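Local coordinates for aggregation suppressing protein (PDB 4ZJ9) that probably acts as a small heat shock protein chaperone that suppresses the aggregation of other proteins under stress, at residues I73-H86 with A105-V119. Residues are numbered along the deposited sequence; the frame is centred on the assembly and turned at random.
Sequences IETVGGNLNITGKH and ADFQLSFSLPEHAKV
Leu-80, Ile-82 and Gly-84 pair with Phe-111, Leu-109 and Phe-107 through two backbone hydrogen bonds each, joining strands 79-84 and 107-112 antiparallel. The pairing runs on past the strand end, where Leu-113 N donates to Gly-78 O (2.9 Å) in the type I' turn that links 79-84 back to 71-76.

Two side-chain hydrogen bonds line one face of this sheet. Ser-112 OG gives its proton to Asn-79 OD1 at 2.6 Å, nearly head-on to the amide C=O (176°). Ser-110 OG does the same to Asn-81 OD1 (2.5 Å), but tilted 23° from the amide plane. Both asparagines turn CG beside their own backbone N, which swings OD1 across to the serine opposite.

The other face is largely apolar. With chi1 at 64°, the Phe-107 ring folds back over Gly-84, whose CA makes a CH-pi contact 4.0 Å from the ring centroid; Gly-84 N lies over the ring centre, 3.8 Å from its plane. Leu-113 CD2 rests against Leu-80 CB, and Val-119 CG1, from the second sheet, meets Leu-80 CD1 at 4.0 Å and presses tightly on the Thr-75 methyl, CG2.

Leu-80 and Leu-113 also reach Ile-133 of that second sheet, and Ile-82 reaches Leu-129, so the contact knits one sheet of the alpha-crystallin sandwich and packs it against the other, with amide-hydroxyl pairs outside and mostly hydrocarbon within.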
loop_
_atom_site.group_PDB
_atom_site.type_symbol
_atom_site.label_atom_id
_atom_site.label_comp_id
_atom_site.label_asym_id
_atom_site.label_seq_id
_atom_site.Cartn_x
_atom_site.Cartn_y
_atom_site.Cartn_z
ATOM N N ILE A 73 2.384 -12.471 -12.434
ATOM C CA ILE A 73 1.434 -13.473 -12.079
ATOM C C ILE A 73 1.539 -14.487 -13.173
ATOM O O ILE A 73 1.714 -14.121 -14.347
ATOM C CB ILE A 73 -0.018 -12.964 -11.913
ATOM C CG1 ILE A 73 -0.541 -12.339 -13.192
ATOM C CG2 ILE A 73 -0.094 -11.865 -10.870
ATOM C CD1 ILE A 73 -2.026 -12.063 -13.141
ATOM N N GLU A 74 1.526 -15.758 -12.782
ATOM C CA GLU A 74 1.585 -16.829 -13.767
ATOM C C GLU A 74 0.899 -18.024 -13.140
ATOM O O GLU A 74 0.907 -18.199 -11.907
ATOM C CB GLU A 74 3.022 -17.154 -14.170
ATOM C CG GLU A 74 3.714 -18.106 -13.203
ATOM C CD GLU A 74 5.229 -18.169 -13.380
ATOM O OE1 GLU A 74 5.704 -18.267 -14.544
ATOM O OE2 GLU A 74 5.935 -18.128 -12.337
ATOM N N THR A 75 0.251 -18.800 -13.999
ATOM C CA THR A 75 -0.417 -20.047 -13.612
ATOM C C THR A 75 0.519 -21.166 -14.129
ATOM O O THR A 75 0.855 -21.202 -15.288
ATOM C CB THR A 75 -1.823 -20.096 -14.252
ATOM O OG1 THR A 75 -1.746 -19.536 -15.567
ATOM C CG2 THR A 75 -2.835 -19.216 -13.497
ATOM N N VAL A 76 0.991 -22.017 -13.241
ATOM C CA VAL A 76 1.927 -23.060 -13.568
ATOM C C VAL A 76 1.595 -24.337 -12.784
ATOM O O VAL A 76 1.590 -24.340 -11.556
ATOM C CB VAL A 76 3.338 -22.563 -13.259
ATOM C CG1 VAL A 76 4.249 -23.680 -12.764
ATOM C CG2 VAL A 76 3.905 -21.895 -14.492
ATOM N N GLY A 77 1.329 -25.431 -13.502
ATOM C CA GLY A 77 1.072 -26.733 -12.867
ATOM C C GLY A 77 -0.074 -26.658 -11.873
ATOM O O GLY A 77 -0.044 -27.282 -10.787
ATOM N N GLY A 78 -1.087 -25.874 -12.237
ATOM C CA GLY A 78 -2.256 -25.725 -11.375
ATOM C C GLY A 78 -2.121 -24.756 -10.201
ATOM O O GLY A 78 -3.073 -24.585 -9.452
ATOM N N ASN A 79 -0.940 -24.171 -9.999
ATOM C CA ASN A 79 -0.785 -23.113 -8.984
ATOM C C ASN A 79 -0.624 -21.704 -9.616
ATOM O O ASN A 79 -0.022 -21.533 -10.657
ATOM C CB ASN A 79 0.330 -23.469 -7.963
ATOM C CG ASN A 79 0.165 -24.899 -7.390
ATOM O OD1 ASN A 79 -0.869 -25.250 -6.812
ATOM N ND2 ASN A 79 1.184 -25.722 -7.570
ATOM N N LEU A 80 -1.221 -20.729 -8.936
ATOM C CA LEU A 80 -1.125 -19.294 -9.238
ATOM C C LEU A 80 0.010 -18.776 -8.413
ATOM O O LEU A 80 -0.026 -18.902 -7.172
ATOM C CB LEU A 80 -2.396 -18.575 -8.795
ATOM C CG LEU A 80 -2.325 -17.046 -8.858
ATOM C CD1 LEU A 80 -2.041 -16.579 -10.284
ATOM C CD2 LEU A 80 -3.628 -16.478 -8.361
ATOM N N ASN A 81 0.986 -18.171 -9.095
ATOM C CA ASN A 81 2.181 -17.665 -8.470
ATOM C C ASN A 81 2.220 -16.177 -8.715
ATOM O O ASN A 81 2.055 -15.722 -9.860
ATOM C CB ASN A 81 3.431 -18.332 -9.021
ATOM C CG ASN A 81 3.496 -19.809 -8.665
ATOM O OD1 ASN A 81 3.206 -20.222 -7.499
ATOM N ND2 ASN A 81 3.860 -20.625 -9.654
ATOM N N ILE A 82 2.348 -15.440 -7.636
ATOM C CA ILE A 82 2.468 -13.998 -7.686
ATOM C C ILE A 82 3.851 -13.654 -7.161
ATOM O O ILE A 82 4.151 -13.897 -6.002
ATOM C CB ILE A 82 1.446 -13.303 -6.767
ATOM C CG1 ILE A 82 0.018 -13.846 -6.899
ATOM C CG2 ILE A 82 1.551 -11.754 -6.924
ATOM C CD1 ILE A 82 -0.640 -13.617 -8.215
ATOM N N THR A 83 4.677 -13.044 -7.998
ATOM C CA THR A 83 6.068 -12.771 -7.648
ATOM C C THR A 83 6.365 -11.304 -7.739
ATOM O O THR A 83 6.103 -10.673 -8.744
ATOM C CB THR A 83 7.023 -13.467 -8.631
ATOM O OG1 THR A 83 6.663 -14.845 -8.714
ATOM C CG2 THR A 83 8.462 -13.331 -8.171
ATOM N N GLY A 84 6.950 -10.767 -6.701
ATOM C CA GLY A 84 7.415 -9.413 -6.699
ATOM C C GLY A 84 8.909 -9.451 -6.636
ATOM O O GLY A 84 9.503 -10.027 -5.691
ATOM N N LYS A 85 9.526 -8.839 -7.643
ATOM C CA LYS A 85 10.971 -8.777 -7.695
ATOM C C LYS A 85 11.352 -7.335 -7.871
ATOM O O LYS A 85 11.192 -6.749 -8.949
ATOM C CB LYS A 85 11.615 -9.691 -8.757
ATOM C CG LYS A 85 11.868 -11.099 -8.195
ATOM C CD LYS A 85 12.387 -12.041 -9.277
ATOM C CE LYS A 85 12.027 -13.509 -9.031
ATOM N NZ LYS A 85 12.295 -14.346 -10.240
ATOM N N HIS A 86 11.819 -6.802 -6.747
ATOM C CA HIS A 86 12.041 -5.397 -6.583
ATOM C C HIS A 86 13.371 -5.037 -7.210
ATOM O O HIS A 86 14.418 -5.706 -7.070
ATOM C CB HIS A 86 11.845 -4.898 -5.114
ATOM C CG HIS A 86 13.034 -5.088 -4.237
ATOM N ND1 HIS A 86 13.561 -6.327 -3.946
ATOM C CD2 HIS A 86 13.806 -4.189 -3.584
ATOM C CE1 HIS A 86 14.613 -6.186 -3.164
ATOM N NE2 HIS A 86 14.785 -4.898 -2.929
ATOM N N ALA A 105 10.514 -5.792 0.092
ATOM C CA ALA A 105 11.264 -7.012 -0.071
ATOM C C ALA A 105 10.559 -7.898 -1.074
ATOM O O ALA A 105 9.329 -7.956 -1.090
ATOM C CB ALA A 105 11.370 -7.719 1.274
ATOM N N ASP A 106 11.347 -8.575 -1.900
ATOM C CA ASP A 106 10.835 -9.499 -2.902
ATOM C C ASP A 106 10.017 -10.583 -2.213
ATOM O O ASP A 106 10.285 -10.955 -1.057
ATOM C CB ASP A 106 12.007 -10.119 -3.684
ATOM C CG ASP A 106 12.783 -9.095 -4.498
ATOM O OD1 ASP A 106 12.347 -7.925 -4.493
ATOM O OD2 ASP A 106 13.779 -9.453 -5.173
ATOM N N PHE A 107 9.003 -11.096 -2.906
ATOM C CA PHE A 107 8.136 -12.102 -2.317
ATOM C C PHE A 107 7.602 -13.049 -3.374
ATOM O O PHE A 107 7.735 -12.797 -4.569
ATOM C CB PHE A 107 6.958 -11.436 -1.625
ATOM C CG PHE A 107 6.057 -10.681 -2.564
ATOM C CD1 PHE A 107 6.273 -9.333 -2.836
ATOM C CD2 PHE A 107 4.967 -11.310 -3.144
ATOM C CE1 PHE A 107 5.412 -8.644 -3.678
ATOM C CE2 PHE A 107 4.104 -10.621 -3.969
ATOM C CZ PHE A 107 4.361 -9.297 -4.276
ATOM N N GLN A 108 7.023 -14.144 -2.922
ATOM C CA GLN A 108 6.325 -15.045 -3.772
ATOM C C GLN A 108 5.219 -15.695 -2.971
ATOM O O GLN A 108 5.449 -16.343 -1.929
ATOM C CB GLN A 108 7.238 -16.094 -4.392
ATOM C CG GLN A 108 6.583 -16.700 -5.625
ATOM C CD GLN A 108 6.844 -18.171 -5.777
ATOM O OE1 GLN A 108 6.398 -18.973 -4.947
ATOM N NE2 GLN A 108 7.566 -18.538 -6.832
ATOM N N LEU A 109 4.005 -15.465 -3.466
ATOM C CA LEU A 109 2.818 -16.049 -2.938
ATOM C C LEU A 109 2.383 -17.123 -3.929
ATOM O O LEU A 109 2.581 -16.965 -5.092
ATOM C CB LEU A 109 1.756 -14.979 -2.740
ATOM C CG LEU A 109 2.137 -13.877 -1.761
ATOM C CD1 LEU A 109 0.966 -12.946 -1.676
ATOM C CD2 LEU A 109 2.424 -14.427 -0.362
ATOM N N SER A 110 1.835 -18.228 -3.431
ATOM C CA SER A 110 1.400 -19.382 -4.262
ATOM C C SER A 110 0.045 -19.829 -3.825
ATOM O O SER A 110 -0.225 -19.949 -2.611
ATOM C CB SER A 110 2.399 -20.513 -4.126
ATOM O OG SER A 110 3.505 -20.255 -4.984
ATOM N N PHE A 111 -0.863 -19.970 -4.766
ATOM C CA PHE A 111 -2.236 -20.440 -4.433
ATOM C C PHE A 111 -2.650 -21.509 -5.383
ATOM O O PHE A 111 -2.635 -21.305 -6.599
ATOM C CB PHE A 111 -3.262 -19.281 -4.445
ATOM C CG PHE A 111 -2.860 -18.106 -3.589
ATOM C CD1 PHE A 111 -1.986 -17.139 -4.088
ATOM C CD2 PHE A 111 -3.314 -18.002 -2.270
ATOM C CE1 PHE A 111 -1.585 -16.075 -3.301
ATOM C CE2 PHE A 111 -2.921 -16.936 -1.477
ATOM C CZ PHE A 111 -2.040 -15.973 -1.986
ATOM N N SER A 112 -3.000 -22.677 -4.849
ATOM C CA SER A 112 -3.485 -23.785 -5.698
ATOM C C SER A 112 -4.839 -23.356 -6.273
ATOM O O SER A 112 -5.671 -22.776 -5.574
ATOM C CB SER A 112 -3.613 -25.110 -4.905
ATOM O OG SER A 112 -2.991 -26.154 -5.643
ATOM N N LEU A 113 -5.006 -23.536 -7.570
ATOM C CA LEU A 113 -6.261 -23.260 -8.213
ATOM C C LEU A 113 -7.098 -24.561 -8.295
ATOM O O LEU A 113 -6.634 -25.602 -8.734
ATOM C CB LEU A 113 -6.040 -22.727 -9.594
ATOM C CG LEU A 113 -5.261 -21.400 -9.695
ATOM C CD1 LEU A 113 -5.051 -21.051 -11.159
ATOM C CD2 LEU A 113 -5.946 -20.267 -8.955
ATOM N N PRO A 114 -8.356 -24.481 -7.902
ATOM C CA PRO A 114 -9.155 -25.638 -8.232
ATOM C C PRO A 114 -9.182 -25.933 -9.761
ATOM O O PRO A 114 -9.148 -25.021 -10.570
ATOM C CB PRO A 114 -10.512 -25.247 -7.686
ATOM C CG PRO A 114 -10.549 -23.753 -7.661
ATOM C CD PRO A 114 -9.150 -23.265 -7.623
ATOM N N GLU A 115 -9.148 -27.200 -10.155
ATOM C CA GLU A 115 -9.330 -27.554 -11.568
ATOM C C GLU A 115 -10.818 -27.297 -11.712
ATOM O O GLU A 115 -11.595 -27.901 -10.960
ATOM C CB GLU A 115 -8.964 -29.040 -11.845
ATOM N N HIS A 116 -11.262 -26.434 -12.631
ATOM C CA HIS A 116 -10.484 -25.838 -13.709
ATOM C C HIS A 116 -10.733 -24.333 -13.585
ATOM O O HIS A 116 -11.645 -23.755 -14.194
ATOM C CB HIS A 116 -10.928 -26.362 -15.101
ATOM C CG HIS A 116 -11.651 -27.682 -15.075
ATOM N ND1 HIS A 116 -12.991 -27.792 -14.769
ATOM C CD2 HIS A 116 -11.224 -28.940 -15.340
ATOM C CE1 HIS A 116 -13.353 -29.059 -14.819
ATOM N NE2 HIS A 116 -12.301 -29.776 -15.166
ATOM N N ALA A 117 -9.922 -23.711 -12.743
ATOM C CA ALA A 117 -10.040 -22.282 -12.460
ATOM C C ALA A 117 -9.055 -21.472 -13.284
ATOM O O ALA A 117 -7.972 -21.949 -13.647
ATOM C CB ALA A 117 -9.854 -22.010 -10.970
ATOM N N LYS A 118 -9.444 -20.235 -13.592
ATOM C CA LYS A 118 -8.626 -19.326 -14.413
ATOM C C LYS A 118 -8.521 -17.990 -13.700
ATOM O O LYS A 118 -9.479 -17.550 -13.043
ATOM C CB LYS A 118 -9.253 -19.059 -15.801
ATOM N N VAL A 119 -7.384 -17.330 -13.901
ATOM C CA VAL A 119 -7.231 -15.920 -13.480
ATOM C C VAL A 119 -7.743 -15.040 -14.614
ATOM O O VAL A 119 -7.219 -15.116 -15.705
ATOM C CB VAL A 119 -5.806 -15.562 -12.921
ATOM C CG1 VAL A 119 -4.772 -16.617 -13.253
ATOM C CG2 VAL A 119 -5.365 -14.152 -13.332
#